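Local coordinates for protein glycerol-3-phosphate dehydrogenase [NAD(+)] (Dunaliella salina, PDB 6IUY) that probably catalyses the NAD-dependent interconversion of dihydroxyacetone phosphate and glycerol 3-phosphate, and joins this dehydrogenase to a haloacid dehalogenase-like domain, at residues 467-470 against 471-475; 504-508 against 509-513; 584-587 against 588-592; 591-595 against 596-600. All coordinates share one frame; numbering follows the deposited sequence.

Interactions 1 and 3 are buried helix turns, built on backbone bonds and aliphatic packing. Their two helices meet each other: Gly470 CA and Val469 CG1 of interaction 1 touch the Ile590 side chain of interaction 3. Interaction 4 carries helix 585-594 on to its C-terminal end. It shares Asn591 and Arg592 with interaction 3 and mixes a buried aliphatic side with a charged, partly exposed one. Its Ile593 also reaches Ile473 of interaction 1. Interaction 2 stands apart, its centre 23 to 30 Å from the others. It is a partly buried loop between helices. Asp509 and Phe512 reach the second subunit, while Asp508 and Phe511 bind mainly within their own.

Interaction 1 of 4, residues 467-470 against 471-475; sequences VAVG and AGIGD
Ala471 N donates to Val467 O at 2.7 Å, the shortest of four successive hydrogen bonds in this stretch of alpha-helix. Gly472 N follows on Ala468 O at 3.0 Å. Ile473 N meets Val469 O at 2.9 Å. Gly474 N gives the straightest bond of the set to Gly470 O, with 170° at the hydrogen. Each links residues four apart, so these four amides are satisfied within the helix itself.

The side-chain packing is light. Val469 and Ile473 lie one turn apart on the same flank. Val469 CG1 is anti to the backbone N (chi1 170°) and approaches Ile473 CD1 at 4.1 Å. The Ile473 chain runs back over the preceding turn, with CG1 3.4 Å from Val469 O. Ala471 CB rests 3.5 Å from Val467 O. Gly470 has no side chain, and Ile590 CD1 of helix 585-594 packs against its CA.

The segment belongs to the long helix 454-477 of the C-terminal dehydrogenase region. Ala468 touches Asn529, which binds dihydroxyacetone phosphate. Val469 and Ile473 face helix 528-541 through Ala533 and Ala537. Val467 meets Met495 of helix 481-502 and Leu520 of helix 514-526. Ala471 meets Leu488 and Ser524 of the same two helices.

Interaction 2 of 4, residues 504-508 against 509-513; sequences PSVRD and DTFFE
Phe511 swings its ring back to Val506 because CG lies beside its own backbone N (chi1 -59°). Val506 turns CG1 to the far side from its amide nitrogen (chi1 175°), and the two meet with Val506 CG1 4.0 Å from Phe511 CZ. The motif is a run of overlapping turns in the loop between helices 481-502 and 514-526, each closed by a bond to the carbonyl three residues back. Thr510 N donates to Arg507 O at 2.9 Å, and Phe511 N to Asp508 O at 3.0 Å.

The Phe511 ring takes Asp508 CA at its edge and packs against Cys460 of helix 454-477 and Cys499 of helix 481-502. With an alanine here, Val506 CG1 would probably lose its aromatic partner and a gap is likely to open against those two cysteines.

The polar groups look elsewhere. The Asp508 carboxylate forms a salt bridge with Arg496. Thr510 OG1 and Arg507 N both bond to Asp453 OD2, which ties the start of the turn to the chain just before helix 454-477. On the outer side the turn meets the second subunit of the homodimer. Asp509 OD1 pairs there with Arg496 of the second subunit. The Phe512 ring makes a cation-pi contact with that arginine and meets the ring of Phe512 of the second subunit. Within the turn, Asp508 O also lies near both rings, 3.4 Å from Phe511 CD2 and 3.4 Å from Phe512 CD2.

Interaction 3 of 4, residues 584-587 against 588-592; sequences FPLF and TTINR
Phe584 O receives Thr588 N at 3.1 Å and so closes the first turn of helix 585-594, with Phe584 at the N-cap position. Two more backbone bonds carry the helix forward. Ile590 N donates to Leu586 O at 3.0 Å and is fairly straight, with 164° at the hydrogen. Asn591 N reaches Phe587 O at a longer 3.3 Å. Thr589 N also points to Pro585 O, but the place of that oxygen is doubtful.

Other polar groups are met from outside the turn. The carboxylate of Glu494 accepts the Leu586 and Phe587 amides, which are donors of the first helical turn. Its charge would probably suit the positive end of the helix. Thr588 OG1 bonds to Glu581 O, and Asn591 ND2 to Asp569 and Ser568. Thr589 OG1 has no partner in the model, but the placing of this side chain is doubtful.

Apolar packing joins Leu586 to Ile590, one turn on. A first torsion of 178° turns Leu586 CG away from the backbone N and carries CG and its methyls toward Ile590. Helix 564-577 covers Phe587 and Thr588, and Tyr606 lies against Leu586 and Thr589. Leu586 CG lies 3.9 Å from Ile590 CD1. Leu586 CD1 is 4.1 Å from Ile590 CG1.

Interaction 4 of 4, residues 591-595 against 596-600; sequences NRIIH and GEVPP
A Schellman motif ends helix 585-594: Arg592 O receives Glu597 N at 2.7 Å, and Ile593 O receives Gly596 N at 3.1 Å. Gly596 has a positive phi (85°), where a CB would clash with His595 O. Val598 N is a second donor to Arg592 O, from above the carbonyl plane.

The tight side is aliphatic. Ile593 CG1 packs on Val598 CG1 at 4.0 Å, and Ile593 CG2 lies 3.9 Å from Pro600 CA. Ile593 CA makes a CA-H...O contact with Val598 O at 3.5 Å. A water links Ile593 O and Val598 O, the second distance being unusually short. Trp536 and Ile473 cover this side.

The outer side is looser and charged, with His595 exposed. Arg592 is bent at chi2 and chi3, which lays one guanidinium face over Val598 CG2. Its NH1 forms a salt bridge with Glu597 OE1, although that oxygen is not surely placed. NH2 bonds to the carbonyls of Met612 and Ala609. Without the guanidinium, as with an alanine in its place, Glu597 would probably lose its charged mate and the two carbonyls this donor. Nearer the backbone, Arg592 CB lies 3.8 Å from Val598 CG2.

Interaction 1 of 4, residues 467-470 against 471-475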
loop_
_atom_site.group_PDB
_atom_site.type_symbol
_atom_site.label_atom_id
_atom_site.label_comp_id
_atom_site.label_asym_id
_atom_site.label_seq_id
_atom_site.Cartn_x
_atom_site.Cartn_y
_atom_site.Cartn_z
ATOM N N VAL A 467 1.415 5.582 -15.494
ATOM C CA VAL A 467 0.166 4.818 -15.316
ATOM C C VAL A 467 -1.052 5.679 -15.624
ATOM O O VAL A 467 -2.043 5.177 -16.145
ATOM C CB VAL A 467 0.011 4.245 -13.862
ATOM C CG1 VAL A 467 -1.231 3.389 -13.758
ATOM C CG2 VAL A 467 1.232 3.432 -13.463
ATOM N N ALA A 468 -0.993 6.978 -15.309
ATOM C CA ALA A 468 -2.137 7.856 -15.567
ATOM C C ALA A 468 -2.355 8.034 -17.070
ATOM O O ALA A 468 -3.500 8.214 -17.512
ATOM C CB ALA A 468 -1.960 9.225 -14.887
ATOM N N VAL A 469 -1.276 7.994 -17.856
ATOM C CA VAL A 469 -1.413 7.992 -19.318
ATOM C C VAL A 469 -2.127 6.714 -19.747
ATOM O O VAL A 469 -3.099 6.757 -20.504
ATOM C CB VAL A 469 -0.042 8.115 -20.037
ATOM C CG1 VAL A 469 -0.176 7.853 -21.556
ATOM C CG2 VAL A 469 0.524 9.522 -19.822
ATOM N N GLY A 470 -1.666 5.579 -19.233
ATOM C CA GLY A 470 -2.308 4.316 -19.543
ATOM C C GLY A 470 -3.768 4.331 -19.147
ATOM O O GLY A 470 -4.614 3.887 -19.901
ATOM N N ALA A 471 -4.066 4.846 -17.959
ATOM C CA ALA A 471 -5.439 4.930 -17.480
ATOM C C ALA A 471 -6.314 5.735 -18.419
ATOM O O ALA A 471 -7.469 5.382 -18.644
ATOM C CB ALA A 471 -5.483 5.550 -16.079
ATOM N N GLY A 472 -5.779 6.841 -18.940
ATOM C CA GLY A 472 -6.519 7.683 -19.868
ATOM C C GLY A 472 -6.646 7.092 -21.265
ATOM O O GLY A 472 -7.593 7.385 -21.974
ATOM N N ILE A 473 -5.684 6.283 -21.689
ATOM C CA ILE A 473 -5.843 5.558 -22.947
ATOM C C ILE A 473 -7.014 4.585 -22.783
ATOM O O ILE A 473 -7.867 4.486 -23.658
ATOM C CB ILE A 473 -4.577 4.798 -23.349
ATOM C CG1 ILE A 473 -3.452 5.774 -23.704
ATOM C CG2 ILE A 473 -4.856 3.908 -24.544
ATOM C CD1 ILE A 473 -2.105 5.092 -23.855
ATOM N N GLY A 474 -7.081 3.925 -21.627
ATOM C CA GLY A 474 -8.235 3.119 -21.269
ATOM C C GLY A 474 -9.544 3.866 -21.397
ATOM O O GLY A 474 -10.470 3.396 -22.066
ATOM N N ASP A 475 -9.617 5.039 -20.771
ATOM C CA ASP A 475 -10.811 5.867 -20.810
ATOM C C ASP A 475 -11.198 6.221 -22.239
ATOM O O ASP A 475 -12.382 6.264 -22.582
ATOM C CB ASP A 475 -10.606 7.161 -20.021
ATOM C CG ASP A 475 -10.669 6.964 -18.508
ATOM O OD1 ASP A 475 -11.137 5.910 -18.049
ATOM O OD2 ASP A 475 -10.257 7.892 -17.763
#

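Interaction 2 of 4, residues 504-508 against 509-513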
loop_
_atom_site.group_PDB
_atom_site.type_symbol
_atom_site.label_atom_id
_atom_site.label_comp_id
_atom_site.label_asym_id
_atom_site.label_seq_id
_atom_site.Cartn_x
_atom_site.Cartn_y
_atom_site.Cartn_z
ATOM N N PRO A 504 16.556 -0.681 -3.655
ATOM C CA PRO A 504 15.954 -1.775 -2.879
ATOM C C PRO A 504 15.660 -1.384 -1.438
ATOM O O PRO A 504 14.893 -2.083 -0.764
ATOM C CB PRO A 504 17.017 -2.885 -2.947
ATOM C CG PRO A 504 17.859 -2.547 -4.152
ATOM C CD PRO A 504 17.895 -1.035 -4.158
ATOM N N SER A 505 16.258 -0.284 -0.980
ATOM C CA SER A 505 15.938 0.295 0.329
ATOM C C SER A 505 14.446 0.562 0.515
ATOM O O SER A 505 13.945 0.556 1.639
ATOM C CB SER A 505 16.694 1.610 0.527
ATOM O OG SER A 505 16.065 2.674 -0.181
ATOM N N VAL A 506 13.748 0.818 -0.592
ATOM C CA VAL A 506 12.364 1.271 -0.529
ATOM C C VAL A 506 11.467 0.278 0.205
ATOM O O VAL A 506 11.525 -0.935 -0.023
ATOM C CB VAL A 506 11.798 1.525 -1.926
ATOM C CG1 VAL A 506 10.328 1.876 -1.841
ATOM C CG2 VAL A 506 12.569 2.641 -2.598
ATOM N N ARG A 507 10.636 0.817 1.084
ATOM C CA ARG A 507 9.756 0.014 1.918
ATOM C C ARG A 507 8.347 -0.113 1.346
ATOM O O ARG A 507 7.777 0.866 0.852
ATOM C CB ARG A 507 9.680 0.625 3.320
ATOM C CG ARG A 507 11.017 0.669 4.044
ATOM C CD ARG A 507 10.883 1.355 5.390
ATOM N NE ARG A 507 12.055 1.130 6.233
ATOM C CZ ARG A 507 12.259 1.732 7.403
ATOM N NH1 ARG A 507 11.368 2.601 7.874
ATOM N NH2 ARG A 507 13.357 1.469 8.103
ATOM N N ASP A 508 7.790 -1.318 1.429
ATOM C CA ASP A 508 6.424 -1.570 0.993
ATOM C C ASP A 508 5.441 -0.581 1.598
ATOM O O ASP A 508 4.502 -0.158 0.923
ATOM C CB ASP A 508 6.000 -2.996 1.348
ATOM C CG ASP A 508 6.252 -3.978 0.216
ATOM O OD1 ASP A 508 6.709 -3.546 -0.863
ATOM O OD2 ASP A 508 5.981 -5.185 0.396
ATOM N N ASP A 509 5.656 -0.214 2.859
ATOM C CA ASP A 509 4.791 0.745 3.531
ATOM C C ASP A 509 4.578 2.006 2.688
ATOM O O ASP A 509 3.503 2.617 2.716
ATOM C CB ASP A 509 5.374 1.141 4.887
ATOM C CG ASP A 509 5.089 0.123 5.977
ATOM O OD1 ASP A 509 3.966 -0.422 6.020
ATOM O OD2 ASP A 509 5.992 -0.122 6.803
ATOM N N THR A 510 5.600 2.372 1.923
ATOM C CA THR A 510 5.602 3.644 1.205
ATOM C C THR A 510 4.503 3.687 0.138
ATOM O O THR A 510 3.930 4.728 -0.128
ATOM C CB THR A 510 7.006 3.905 0.563
ATOM O OG1 THR A 510 7.989 4.039 1.603
ATOM C CG2 THR A 510 6.996 5.163 -0.273
ATOM N N PHE A 511 4.182 2.545 -0.451
ATOM C CA PHE A 511 3.189 2.513 -1.517
ATOM C C PHE A 511 1.787 2.722 -0.986
ATOM O O PHE A 511 0.896 3.086 -1.740
ATOM C CB PHE A 511 3.299 1.205 -2.276
ATOM C CG PHE A 511 4.645 1.003 -2.877
ATOM C CD1 PHE A 511 4.972 1.612 -4.073
ATOM C CD2 PHE A 511 5.611 0.251 -2.218
ATOM C CE1 PHE A 511 6.229 1.449 -4.626
ATOM C CE2 PHE A 511 6.865 0.080 -2.765
ATOM C CZ PHE A 511 7.178 0.690 -3.965
ATOM N N PHE A 512 1.612 2.545 0.319
ATOM C CA PHE A 512 0.317 2.721 0.967
ATOM C C PHE A 512 0.086 4.132 1.457
ATOM O O PHE A 512 -1.014 4.473 1.873
ATOM C CB PHE A 512 0.172 1.741 2.142
ATOM C CG PHE A 512 0.123 0.302 1.704
ATOM C CD1 PHE A 512 -1.058 -0.254 1.261
ATOM C CD2 PHE A 512 1.259 -0.475 1.701
ATOM C CE1 PHE A 512 -1.111 -1.568 0.836
ATOM C CE2 PHE A 512 1.214 -1.795 1.274
ATOM C CZ PHE A 512 0.030 -2.335 0.836
ATOM N N GLU A 513 1.124 4.957 1.418
ATOM C CA GLU A 513 0.985 6.344 1.844
ATOM C C GLU A 513 0.468 7.209 0.695
ATOM O O GLU A 513 0.342 6.760 -0.441
ATOM C CB GLU A 513 2.318 6.905 2.352
ATOM C CG GLU A 513 2.995 6.078 3.437
ATOM C CD GLU A 513 2.423 6.318 4.838
ATOM O OE1 GLU A 513 2.973 5.737 5.800
ATOM O OE2 GLU A 513 1.433 7.073 4.992
#

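Interaction 3 of 4, residues 584-587 against 588-592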
loop_
_atom_site.group_PDB
_atom_site.type_symbol
_atom_site.label_atom_id
_atom_site.label_comp_id
_atom_site.label_asym_id
_atom_site.label_seq_id
_atom_site.Cartn_x
_atom_site.Cartn_y
_atom_site.Cartn_z
ATOM N N PHE A 584 8.707 -5.157 -17.419
ATOM C CA PHE A 584 7.692 -4.167 -17.102
ATOM C C PHE A 584 6.769 -4.054 -18.291
ATOM O O PHE A 584 6.843 -3.101 -19.063
ATOM C CB PHE A 584 8.331 -2.818 -16.748
ATOM C CG PHE A 584 9.249 -2.866 -15.532
ATOM C CD1 PHE A 584 10.613 -3.108 -15.676
ATOM C CD2 PHE A 584 8.752 -2.652 -14.254
ATOM C CE1 PHE A 584 11.461 -3.154 -14.566
ATOM C CE2 PHE A 584 9.595 -2.693 -13.140
ATOM C CZ PHE A 584 10.947 -2.941 -13.303
ATOM N N PRO A 585 5.907 -5.058 -18.466
ATOM C CA PRO A 585 5.089 -5.119 -19.682
ATOM C C PRO A 585 4.148 -3.920 -19.826
ATOM O O PRO A 585 4.010 -3.444 -20.937
ATOM C CB PRO A 585 4.307 -6.433 -19.521
ATOM C CG PRO A 585 4.326 -6.712 -18.049
ATOM C CD PRO A 585 5.654 -6.194 -17.565
ATOM N N LEU A 586 3.525 -3.427 -18.755
ATOM C CA LEU A 586 2.567 -2.345 -18.961
ATOM C C LEU A 586 3.290 -1.053 -19.334
ATOM O O LEU A 586 2.853 -0.350 -20.245
ATOM C CB LEU A 586 1.685 -2.125 -17.727
ATOM C CG LEU A 586 0.675 -0.962 -17.832
ATOM C CD1 LEU A 586 -0.390 -1.205 -18.904
ATOM C CD2 LEU A 586 0.014 -0.711 -16.496
ATOM N N PHE A 587 4.384 -0.739 -18.633
ATOM C CA PHE A 587 5.192 0.437 -18.967
ATOM C C PHE A 587 5.575 0.379 -20.444
ATOM O O PHE A 587 5.529 1.372 -21.165
ATOM C CB PHE A 587 6.463 0.515 -18.111
ATOM C CG PHE A 587 6.225 0.934 -16.690
ATOM C CD1 PHE A 587 4.963 1.273 -16.248
ATOM C CD2 PHE A 587 7.279 1.000 -15.798
ATOM C CE1 PHE A 587 4.764 1.673 -14.930
ATOM C CE2 PHE A 587 7.083 1.392 -14.489
ATOM C CZ PHE A 587 5.828 1.730 -14.050
ATOM N N THR A 588 5.940 -0.808 -20.898
ATOM C CA THR A 588 6.426 -0.961 -22.252
ATOM C C THR A 588 5.323 -0.835 -23.287
ATOM O O THR A 588 5.524 -0.193 -24.329
ATOM C CB THR A 588 7.134 -2.306 -22.438
ATOM O OG1 THR A 588 8.369 -2.285 -21.723
ATOM C CG2 THR A 588 7.427 -2.561 -23.925
ATOM N N THR A 589 4.154 -1.430 -23.037
ATOM C CA THR A 589 3.129 -1.325 -24.072
ATOM C C THR A 589 2.527 0.078 -24.089
ATOM O O THR A 589 2.098 0.541 -25.138
ATOM C CB THR A 589 2.015 -2.401 -23.951
ATOM O OG1 THR A 589 0.808 -1.827 -23.450
ATOM C CG2 THR A 589 2.437 -3.557 -23.093
ATOM N N ILE A 590 2.535 0.785 -22.962
ATOM C CA ILE A 590 2.130 2.198 -22.976
ATOM C C ILE A 590 3.035 3.059 -23.877
ATOM O O ILE A 590 2.547 3.936 -24.599
ATOM C CB ILE A 590 2.132 2.804 -21.559
ATOM C CG1 ILE A 590 1.006 2.211 -20.711
ATOM C CG2 ILE A 590 2.015 4.319 -21.638
ATOM C CD1 ILE A 590 1.021 2.661 -19.247
ATOM N N ASN A 591 4.345 2.811 -23.830
ATOM C CA ASN A 591 5.306 3.561 -24.645
ATOM C C ASN A 591 5.201 3.181 -26.118
ATOM O O ASN A 591 5.238 4.031 -27.006
ATOM C CB ASN A 591 6.740 3.336 -24.145
ATOM C CG ASN A 591 7.713 4.401 -24.653
ATOM O OD1 ASN A 591 8.439 4.180 -25.634
ATOM N ND2 ASN A 591 7.722 5.567 -23.996
ATOM N N ARG A 592 5.057 1.886 -26.365
ATOM C CA ARG A 592 4.838 1.386 -27.702
ATOM C C ARG A 592 3.538 1.926 -28.314
ATOM O O ARG A 592 3.449 2.095 -29.536
ATOM C CB ARG A 592 4.842 -0.135 -27.674
ATOM C CG ARG A 592 6.208 -0.714 -27.350
ATOM C CD ARG A 592 6.683 -1.560 -28.515
ATOM N NE ARG A 592 6.152 -2.914 -28.431
ATOM C CZ ARG A 592 6.087 -3.781 -29.439
ATOM N NH1 ARG A 592 6.495 -3.453 -30.659
ATOM N NH2 ARG A 592 5.584 -4.989 -29.213
#

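Interaction 4 of 4, residues 591-595 against 596-600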
loop_
_atom_site.group_PDB
_atom_site.type_symbol
_atom_site.label_atom_id
_atom_site.label_comp_id
_atom_site.label_asym_id
_atom_site.label_seq_id
_atom_site.Cartn_x
_atom_site.Cartn_y
_atom_site.Cartn_z
ATOM N N ASN A 591 4.345 2.811 -23.830
ATOM C CA ASN A 591 5.306 3.561 -24.645
ATOM C C ASN A 591 5.201 3.181 -26.118
ATOM O O ASN A 591 5.238 4.031 -27.006
ATOM C CB ASN A 591 6.740 3.336 -24.145
ATOM C CG ASN A 591 7.713 4.401 -24.653
ATOM O OD1 ASN A 591 8.439 4.180 -25.634
ATOM N ND2 ASN A 591 7.722 5.567 -23.996
ATOM N N ARG A 592 5.057 1.886 -26.365
ATOM C CA ARG A 592 4.838 1.386 -27.702
ATOM C C ARG A 592 3.538 1.926 -28.314
ATOM O O ARG A 592 3.449 2.095 -29.536
ATOM C CB ARG A 592 4.842 -0.135 -27.674
ATOM C CG ARG A 592 6.208 -0.714 -27.350
ATOM C CD ARG A 592 6.683 -1.560 -28.515
ATOM N NE ARG A 592 6.152 -2.914 -28.431
ATOM C CZ ARG A 592 6.087 -3.781 -29.439
ATOM N NH1 ARG A 592 6.495 -3.453 -30.659
ATOM N NH2 ARG A 592 5.584 -4.989 -29.213
ATOM N N ILE A 593 2.542 2.204 -27.473
ATOM C CA ILE A 593 1.263 2.790 -27.927
ATOM C C ILE A 593 1.406 4.273 -28.236
ATOM O O ILE A 593 0.997 4.743 -29.296
ATOM C CB ILE A 593 0.144 2.599 -26.871
ATOM C CG1 ILE A 593 -0.242 1.121 -26.787
ATOM C CG2 ILE A 593 -1.087 3.465 -27.198
ATOM C CD1 ILE A 593 -1.162 0.816 -25.681
ATOM N N ILE A 594 1.970 5.014 -27.287
ATOM C CA ILE A 594 2.349 6.397 -27.543
ATOM C C ILE A 594 3.084 6.545 -28.872
ATOM O O ILE A 594 2.798 7.452 -29.646
ATOM C CB ILE A 594 3.254 6.940 -26.450
ATOM C CG1 ILE A 594 2.448 7.174 -25.168
ATOM C CG2 ILE A 594 3.943 8.229 -26.936
ATOM C CD1 ILE A 594 3.291 7.063 -23.925
ATOM N N HIS A 595 4.034 5.657 -29.139
ATOM C CA HIS A 595 4.868 5.830 -30.324
ATOM C C HIS A 595 4.379 5.044 -31.537
ATOM O O HIS A 595 5.019 5.055 -32.578
ATOM C CB HIS A 595 6.313 5.487 -29.981
ATOM C CG HIS A 595 6.941 6.502 -29.085
ATOM N ND1 HIS A 595 7.170 7.802 -29.489
ATOM C CD2 HIS A 595 7.331 6.440 -27.788
ATOM C CE1 HIS A 595 7.693 8.488 -28.490
ATOM N NE2 HIS A 595 7.805 7.684 -27.444
ATOM N N GLY A 596 3.227 4.395 -31.402
ATOM C CA GLY A 596 2.502 3.889 -32.553
ATOM C C GLY A 596 2.945 2.530 -33.054
ATOM O O GLY A 596 2.715 2.190 -34.210
ATOM N N GLU A 597 3.579 1.742 -32.192
ATOM C CA GLU A 597 3.969 0.399 -32.592
ATOM C C GLU A 597 2.867 -0.586 -32.232
ATOM O O GLU A 597 2.711 -1.621 -32.876
ATOM C CB GLU A 597 5.286 -0.026 -31.936
ATOM C CG GLU A 597 6.462 0.874 -32.227
ATOM C CD GLU A 597 7.714 0.374 -31.543
ATOM O OE1 GLU A 597 7.669 -0.752 -31.000
ATOM O OE2 GLU A 597 8.732 1.096 -31.546
ATOM N N VAL A 598 2.111 -0.256 -31.195
ATOM C CA VAL A 598 0.999 -1.086 -30.754
ATOM C C VAL A 598 -0.250 -0.221 -30.810
ATOM O O VAL A 598 -0.190 0.973 -30.518
ATOM C CB VAL A 598 1.241 -1.641 -29.334
ATOM C CG1 VAL A 598 -0.007 -2.324 -28.780
ATOM C CG2 VAL A 598 2.414 -2.600 -29.350
ATOM N N PRO A 599 -1.381 -0.798 -31.232
ATOM C CA PRO A 599 -2.604 0.002 -31.303
ATOM C C PRO A 599 -3.138 0.256 -29.904
ATOM O O PRO A 599 -2.926 -0.572 -29.014
ATOM C CB PRO A 599 -3.559 -0.886 -32.105
ATOM C CG PRO A 599 -3.109 -2.281 -31.765
ATOM C CD PRO A 599 -1.603 -2.193 -31.654
ATOM N N PRO A 600 -3.828 1.380 -29.704
ATOM C CA PRO A 600 -4.319 1.683 -28.361
ATOM C C PRO A 600 -5.184 0.561 -27.789
ATOM O O PRO A 600 -5.231 0.390 -26.568
ATOM C CB PRO A 600 -5.138 2.965 -28.561
ATOM C CG PRO A 600 -4.612 3.568 -29.846
ATOM C CD PRO A 600 -4.159 2.421 -30.692
HETATM O O HOH W 1 -0.478 3.352 -31.157
#